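Local coordinates for protein exodeoxyribonuclease III (Archaeoglobus fulgidus, PDB 2VOA) that probably cleaves DNA at abasic sites as a metal-dependent AP endonuclease of the exonuclease III family, at residues P225-I237 against P245-V257. The protein carries 1 engineered substitution. Residues are numbered along the deposited sequence; the frame is centred on the assembly and turned at random.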
ATOM      1  N   PRO A 225      42.332   7.512   9.219  1.00 27.77           N
ATOM      2  CA  PRO A 225      43.034   6.894   8.084  1.00 27.90           C
ATOM      3  C   PRO A 225      42.079   6.508   6.953  1.00 27.21           C
ATOM      4  O   PRO A 225      42.479   6.523   5.789  1.00 27.39           O
ATOM      5  CB  PRO A 225      43.684   5.632   8.678  1.00 27.28           C
ATOM      6  CG  PRO A 225      43.252   5.529  10.061  1.00 29.03           C
ATOM      7  CD  PRO A 225      42.325   6.635  10.410  1.00 28.30           C
ATOM      8  N   LEU A 226      40.842   6.167   7.295  1.00 27.45           N
ATOM      9  CA  LEU A 226      39.827   5.891   6.293  1.00 27.90           C
ATOM     10  C   LEU A 226      39.287   7.184   5.658  1.00 28.80           C
ATOM     11  O   LEU A 226      39.136   7.274   4.427  1.00 28.60           O
ATOM     12  CB  LEU A 226      38.705   5.046   6.893  1.00 28.79           C
ATOM     13  CG  LEU A 226      37.619   4.652   5.892  1.00 27.32           C
ATOM     14  CD1 LEU A 226      38.255   3.922   4.660  1.00 28.45           C
ATOM     15  CD2 LEU A 226      36.539   3.797   6.550  1.00 29.16           C
ATOM     16  N   ALA A 227      39.037   8.189   6.492  1.00 28.58           N
ATOM     17  CA  ALA A 227      38.585   9.501   6.004  1.00 28.81           C
ATOM     18  C   ALA A 227      39.564  10.107   4.998  1.00 29.46           C
ATOM     19  O   ALA A 227      39.139  10.721   4.012  1.00 30.02           O
ATOM     20  CB  ALA A 227      38.362  10.443   7.184  1.00 29.81           C
ATOM     21  N   GLU A 228      40.868   9.949   5.257  1.00 29.09           N
ATOM     22  CA  GLU A 228      41.917  10.457   4.363  1.00 30.29           C
ATOM     23  C   GLU A 228      41.750   9.969   2.926  1.00 29.08           C
ATOM     24  O   GLU A 228      42.153  10.669   1.986  1.00 29.99           O
ATOM     25  CB  GLU A 228      43.310  10.083   4.882  1.00 30.97           C
ATOM     26  CG  GLU A 228      43.728  10.848   6.140  1.00 36.43           C
ATOM     27  CD  GLU A 228      44.164  12.300   5.877  1.00 43.94           C
ATOM     28  OE1 GLU A 228      44.421  12.668   4.699  1.00 46.19           O
ATOM     29  OE2 GLU A 228      44.270  13.069   6.872  1.00 46.36           O
ATOM     30  N   ARG A 229      41.172   8.770   2.784  1.00 28.96           N
ATOM     31  CA  ARG A 229      40.941   8.090   1.498  1.00 28.74           C
ATOM     32  C   ARG A 229      39.540   8.362   0.916  1.00 28.52           C
ATOM     33  O   ARG A 229      39.204   7.857  -0.160  1.00 27.34           O
ATOM     34  CB  ARG A 229      41.190   6.578   1.666  1.00 28.30           C
ATOM     35  CG  ARG A 229      42.675   6.247   1.834  1.00 29.53           C
ATOM     36  CD  ARG A 229      42.892   4.758   2.066  1.00 28.85           C
ATOM     37  NE  ARG A 229      44.315   4.459   2.279  1.00 29.08           N
ATOM     38  CZ  ARG A 229      45.149   3.972   1.365  1.00 29.20           C
ATOM     39  NH1 ARG A 229      44.737   3.690   0.129  1.00 26.81           N
ATOM     40  NH2 ARG A 229      46.415   3.759   1.699  1.00 27.59           N
ATOM     41  N   CYS A 230      38.740   9.201   1.586  1.00 28.67           N
ATOM     42  CA  CYS A 230      37.390   9.483   1.080  1.00 28.40           C
ATOM     43  C   CYS A 230      37.487  10.403  -0.127  1.00 29.24           C
ATOM     44  O   CYS A 230      38.036  11.511  -0.003  1.00 29.34           O
ATOM     45  CB  CYS A 230      36.481  10.125   2.135  1.00 29.20           C
ATOM     46  SG  CYS A 230      34.813  10.357   1.496  1.00 31.36           S
ATOM     47  N   VAL A 231      36.974   9.946  -1.271  1.00 28.48           N
ATOM     48  CA  VAL A 231      37.052  10.720  -2.516  1.00 29.31           C
ATOM     49  C   VAL A 231      35.698  11.273  -2.992  1.00 29.64           C
ATOM     50  O   VAL A 231      35.657  12.152  -3.861  1.00 29.70           O
ATOM     51  CB  VAL A 231      37.742   9.921  -3.646  1.00 29.11           C
ATOM     52  CG1 VAL A 231      39.227   9.711  -3.333  1.00 29.63           C
ATOM     53  CG2 VAL A 231      37.004   8.605  -3.890  1.00 30.76           C
ATOM     54  N   ASP A 232      34.612  10.774  -2.419  1.00 29.66           N
ATOM     55  CA  ASP A 232      33.274  11.284  -2.748  1.00 29.00           C
ATOM     56  C   ASP A 232      32.282  10.955  -1.631  1.00 29.39           C
ATOM     57  O   ASP A 232      32.491  10.025  -0.856  1.00 29.64           O
ATOM     58  CB  ASP A 232      32.788  10.702  -4.070  1.00 29.45           C
ATOM     59  CG  ASP A 232      31.713  11.578  -4.736  1.00 31.29           C
ATOM     60  OD1 ASP A 232      31.426  12.708  -4.240  1.00 30.70           O
ATOM     61  OD2 ASP A 232      31.185  11.146  -5.776  1.00 32.85           O
ATOM     62  N   CYS A 233      31.228  11.770  -1.528  1.00 28.95           N
ATOM     63  CA  CYS A 233      30.152  11.535  -0.593  1.00 29.49           C
ATOM     64  C   CYS A 233      28.997  12.385  -1.091  1.00 30.04           C
ATOM     65  O   CYS A 233      29.195  13.538  -1.492  1.00 30.25           O
ATOM     66  CB  CYS A 233      30.546  11.934   0.823  1.00 29.69           C
ATOM     67  SG  CYS A 233      29.291  11.560   2.085  1.00 31.25           S
ATOM     68  N   TYR A 234      27.814  11.796  -1.120  1.00 30.03           N
ATOM     69  CA  TYR A 234      26.642  12.489  -1.644  1.00 30.34           C
ATOM     70  C   TYR A 234      25.366  11.823  -1.152  1.00 31.06           C
ATOM     71  O   TYR A 234      25.379  10.655  -0.746  1.00 31.02           O
ATOM     72  CB  TYR A 234      26.660  12.479  -3.180  1.00 31.56           C
ATOM     73  CG  TYR A 234      26.875  11.098  -3.782  1.00 31.48           C
ATOM     74  CD1 TYR A 234      25.792  10.260  -4.069  1.00 33.17           C
ATOM     75  CD2 TYR A 234      28.175  10.623  -4.051  1.00 33.85           C
ATOM     76  CE1 TYR A 234      25.993   8.982  -4.628  1.00 32.35           C
ATOM     77  CE2 TYR A 234      28.388   9.351  -4.595  1.00 33.77           C
ATOM     78  CZ  TYR A 234      27.300   8.541  -4.892  1.00 33.45           C
ATOM     79  OH  TYR A 234      27.549   7.292  -5.434  1.00 34.59           O
ATOM     80  N   ALA A 235      24.274  12.583  -1.189  1.00 31.39           N
ATOM     81  CA  ALA A 235      22.942  12.066  -0.902  1.00 31.87           C
ATOM     82  C   ALA A 235      22.256  11.785  -2.223  1.00 31.65           C
ATOM     83  O   ALA A 235      22.294  12.610  -3.136  1.00 33.39           O
ATOM     84  CB  ALA A 235      22.119  13.061  -0.045  1.00 32.06           C
ATOM     85  N   ASP A 236      21.636  10.622  -2.333  1.00 31.11           N
ATOM     86  CA  ASP A 236      20.948  10.236  -3.577  1.00 31.00           C
ATOM     87  C   ASP A 236      19.459  10.585  -3.549  1.00 31.25           C
ATOM     88  O   ASP A 236      18.674   9.926  -2.874  1.00 31.16           O
ATOM     89  CB  ASP A 236      21.165   8.738  -3.834  1.00 30.86           C
ATOM     90  CG  ASP A 236      20.649   8.278  -5.197  1.00 32.07           C
ATOM     91  OD1 ASP A 236      20.827   7.068  -5.489  1.00 31.20           O
ATOM     92  OD2 ASP A 236      20.087   9.102  -5.971  1.00 32.38           O
ATOM     93  N   ILE A 237      19.081  11.638  -4.281  1.00 31.22           N
ATOM     94  CA  ILE A 237      17.690  12.110  -4.314  1.00 30.85           C
ATOM     95  C   ILE A 237      16.737  11.177  -5.097  1.00 31.20           C
ATOM     96  O   ILE A 237      15.509  11.198  -4.896  1.00 30.98           O
ATOM     97  CB  ILE A 237      17.605  13.584  -4.853  1.00 31.62           C
ATOM     98  CG1 ILE A 237      16.224  14.228  -4.589  1.00 31.13           C
ATOM     99  CG2 ILE A 237      17.951  13.646  -6.330  1.00 31.48           C
ATOM    100  CD1 ILE A 237      15.865  14.369  -3.139  1.00 32.98           C
ATOM    101  N   PRO A 245       8.196   6.372  -1.612  1.00 27.63           N
ATOM    102  CA  PRO A 245       9.575   6.516  -1.138  1.00 27.85           C
ATOM    103  C   PRO A 245       9.676   6.480   0.377  1.00 27.70           C
ATOM    104  O   PRO A 245       8.690   6.767   1.062  1.00 27.60           O
ATOM    105  CB  PRO A 245       9.963   7.910  -1.634  1.00 27.63           C
ATOM    106  CG  PRO A 245       8.661   8.682  -1.607  1.00 27.04           C
ATOM    107  CD  PRO A 245       7.576   7.670  -1.959  1.00 27.92           C
ATOM    108  N   SER A 246      10.867   6.154   0.885  1.00 27.43           N
ATOM    109  CA  SER A 246      11.193   6.465   2.285  1.00 27.91           C
ATOM    110  C   SER A 246      11.184   7.991   2.429  1.00 28.64           C
ATOM    111  O   SER A 246      11.365   8.698   1.439  1.00 28.47           O
ATOM    112  CB  SER A 246      12.607   5.984   2.638  1.00 28.76           C
ATOM    113  OG  SER A 246      12.841   6.211   4.025  1.00 28.70           O
ATOM    114  N   ASP A 247      11.016   8.502   3.647  1.00 28.83           N
ATOM    115  CA  ASP A 247      11.188   9.945   3.867  1.00 28.92           C
ATOM    116  C   ASP A 247      12.669  10.367   3.878  1.00 28.86           C
ATOM    117  O   ASP A 247      12.974  11.541   3.659  1.00 30.05           O
ATOM    118  CB  ASP A 247      10.420  10.468   5.109  1.00 28.61           C
ATOM    119  CG  ASP A 247      10.569   9.581   6.347  1.00 28.83           C
ATOM    120  OD1 ASP A 247      11.400   8.625   6.371  1.00 31.12           O
ATOM    121  OD2 ASP A 247       9.869   9.887   7.345  1.00 28.50           O
ATOM    122  N   HIS A 248      13.576   9.412   4.101  1.00 28.47           N
ATOM    123  CA  HIS A 248      15.024   9.669   4.027  1.00 29.48           C
ATOM    124  C   HIS A 248      15.606   9.334   2.643  1.00 30.35           C
ATOM    125  O   HIS A 248      15.016   8.537   1.892  1.00 30.64           O
ATOM    126  CB  HIS A 248      15.762   8.860   5.103  1.00 29.87           C
ATOM    127  CG  HIS A 248      15.484   9.326   6.490  1.00 30.91           C
ATOM    128  ND1 HIS A 248      16.449   9.931   7.276  1.00 33.06           N
ATOM    129  CD2 HIS A 248      14.374   9.234   7.253  1.00 31.81           C
ATOM    130  CE1 HIS A 248      15.923  10.232   8.448  1.00 32.37           C
ATOM    131  NE2 HIS A 248      14.665   9.833   8.460  1.00 34.09           N
ATOM    132  N   LEU A 249      16.777   9.918   2.348  1.00 30.69           N
ATOM    133  CA  LEU A 249      17.593   9.596   1.167  1.00 31.89           C
ATOM    134  C   LEU A 249      18.795   8.718   1.591  1.00 31.07           C
ATOM    135  O   LEU A 249      19.321   8.898   2.704  1.00 31.89           O
ATOM    136  CB  LEU A 249      18.206  10.889   0.587  1.00 32.59           C
ATOM    137  CG  LEU A 249      17.399  11.910  -0.203  1.00 33.61           C
ATOM    138  CD1 LEU A 249      16.366  12.615   0.672  1.00 33.09           C
ATOM    139  CD2 LEU A 249      18.346  12.919  -0.812  1.00 33.29           C
ATOM    140  N   PRO A 250      19.267   7.798   0.712  1.00 30.73           N
ATOM    141  CA  PRO A 250      20.567   7.184   1.019  1.00 30.23           C
ATOM    142  C   PRO A 250      21.693   8.221   1.021  1.00 30.41           C
ATOM    143  O   PRO A 250      21.687   9.170   0.204  1.00 30.59           O
ATOM    144  CB  PRO A 250      20.799   6.218  -0.168  1.00 31.36           C
ATOM    145  CG  PRO A 250      19.448   5.908  -0.656  1.00 31.06           C
ATOM    146  CD  PRO A 250      18.708   7.234  -0.533  1.00 31.71           C
ATOM    147  N   LEU A 251      22.646   8.034   1.924  1.00 30.18           N
ATOM    148  CA  LEU A 251      23.858   8.832   1.954  1.00 30.67           C
ATOM    149  C   LEU A 251      24.987   7.851   1.602  1.00 30.87           C
ATOM    150  O   LEU A 251      25.044   6.751   2.181  1.00 30.22           O
ATOM    151  CB  LEU A 251      24.060   9.476   3.337  1.00 31.22           C
ATOM    152  CG  LEU A 251      25.309  10.349   3.492  1.00 33.15           C
ATOM    153  CD1 LEU A 251      25.210  11.597   2.603  1.00 36.71           C
ATOM    154  CD2 LEU A 251      25.522  10.708   4.985  1.00 32.81           C
ATOM    155  N   VAL A 252      25.817   8.228   0.624  1.00 29.57           N
ATOM    156  CA  VAL A 252      26.821   7.329   0.018  1.00 29.53           C
ATOM    157  C   VAL A 252      28.210   7.942   0.186  1.00 29.25           C
ATOM    158  O   VAL A 252      28.378   9.149  -0.025  1.00 29.63           O
ATOM    159  CB  VAL A 252      26.547   7.100  -1.500  1.00 29.23           C
ATOM    160  CG1 VAL A 252      27.518   6.061  -2.099  1.00 31.57           C
ATOM    161  CG2 VAL A 252      25.086   6.672  -1.735  1.00 31.12           C
ATOM    162  N   ALA A 253      29.192   7.134   0.588  1.00 28.64           N
ATOM    163  CA  ALA A 253      30.591   7.588   0.607  1.00 28.60           C
ATOM    164  C   ALA A 253      31.446   6.591  -0.155  1.00 29.24           C
ATOM    165  O   ALA A 253      31.193   5.372  -0.102  1.00 29.48           O
ATOM    166  CB  ALA A 253      31.099   7.691   2.055  1.00 28.78           C
ATOM    167  N   VAL A 254      32.444   7.115  -0.858  1.00 28.20           N
ATOM    168  CA  VAL A 254      33.386   6.329  -1.657  1.00 28.73           C
ATOM    169  C   VAL A 254      34.811   6.611  -1.163  1.00 28.53           C
ATOM    170  O   VAL A 254      35.204   7.778  -0.972  1.00 27.57           O
ATOM    171  CB  VAL A 254      33.246   6.608  -3.168  1.00 29.09           C
ATOM    172  CG1 VAL A 254      34.210   5.730  -3.978  1.00 30.51           C
ATOM    173  CG2 VAL A 254      31.785   6.401  -3.638  1.00 29.14           C
ATOM    174  N   PHE A 255      35.552   5.521  -0.930  1.00 27.77           N
ATOM    175  CA  PHE A 255      36.927   5.555  -0.410  1.00 28.47           C
ATOM    176  C   PHE A 255      37.908   4.910  -1.392  1.00 27.97           C
ATOM    177  O   PHE A 255      37.595   3.890  -2.039  1.00 27.74           O
ATOM    178  CB  PHE A 255      36.980   4.829   0.944  1.00 29.00           C
ATOM    179  CG  PHE A 255      36.014   5.385   1.947  1.00 28.89           C
ATOM    180  CD1 PHE A 255      34.683   4.927   2.016  1.00 29.87           C
ATOM    181  CD2 PHE A 255      36.432   6.406   2.815  1.00 28.90           C
ATOM    182  CE1 PHE A 255      33.786   5.466   2.968  1.00 31.94           C
ATOM    183  CE2 PHE A 255      35.531   6.961   3.783  1.00 28.09           C
ATOM    184  CZ  PHE A 255      34.198   6.498   3.823  1.00 30.30           C
ATOM    185  N   ASP A 256      39.102   5.498  -1.461  1.00 28.25           N
ATOM    186  CA  ASP A 256      40.181   5.065  -2.330  1.00 29.51           C
ATOM    187  C   ASP A 256      40.929   3.927  -1.620  1.00 29.26           C
ATOM    188  O   ASP A 256      42.022   4.109  -1.082  1.00 29.19           O
ATOM    189  CB  ASP A 256      41.092   6.274  -2.560  1.00 30.03           C
ATOM    190  CG  ASP A 256      41.658   6.342  -3.956  1.00 32.18           C
ATOM    191  OD1 ASP A 256      42.388   7.334  -4.214  1.00 31.88           O
ATOM    192  OD2 ASP A 256      41.419   5.415  -4.777  1.00 34.51           O
ATOM    193  N   VAL A 257      40.293   2.757  -1.617  1.00 28.94           N
ATOM    194  CA  VAL A 257      40.774   1.560  -0.926  1.00 29.58           C
ATOM    195  C   VAL A 257      40.588   0.385  -1.896  1.00 29.19           C
ATOM    196  O   VAL A 257      41.469  -0.484  -2.111  1.00 28.72           O
ATOM    197  CB  VAL A 257      39.916   1.297   0.335  1.00 29.36           C
ATOM    198  CG1 VAL A 257      40.275  -0.035   0.998  1.00 29.28           C
ATOM    199  CG2 VAL A 257      40.029   2.438   1.332  1.00 30.85           C
ATOM    200  OXT VAL A 257      39.490   0.303  -2.485  1.00 29.38           O
TER
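Strands 230-235 and 251-255 form an antiparallel pair at one edge of a six-stranded sheet, and Tyr234 and Val252 are a hydrogen-bonded pair in it. Tyr234 N gives to Val252 O at 2.9 Å, in the carbonyl plane, and Val252 N returns a bond to Tyr234 O. A classic beta bulge interrupts the register where Val231 and Asp232 both face Val254. Val254 O takes Val231 N at 2.8 Å and, weakly, Asp232 N.

With chi1 at 51°, Tyr234 CG sits between the backbone N and the carbonyl carbon, and the ring lies alongside Val252. Val252 CB packs over one ring face, 4.0 Å from the ring centroid, a CH-pi contact. Val252 CG1 reaches Tyr234 OH. A serine at Tyr234 would probably keep the backbone bonds but leave this side of Val252 without its aromatic cover.

Cys230, Cys233, Leu251, Ala253 and Phe255 point to the other face of the sheet, where helix 187-191 and strand 218-222 cover them. Here Leu226 crosses Phe255 at about a right angle. Leu226 CD1 lies 3.6 Å from Phe255 CD2. Cys230 SG approaches the same ring obliquely, 4.6 Å from the centroid.

Beyond the end of strand 251-255, the extended Arg229 side chain brings NH1 to Asp256 O at 3.0 Å. The bond is nearly straight (167°), and the oxygen lies in the guanidinium plane. At the other end, Asp236 N binds Pro250 O, two residues past His248, a predicted active-site residue. An edge strand pair of this kind, leading from the loop that carries His248, belongs to the two-sheet DNase I-like fold.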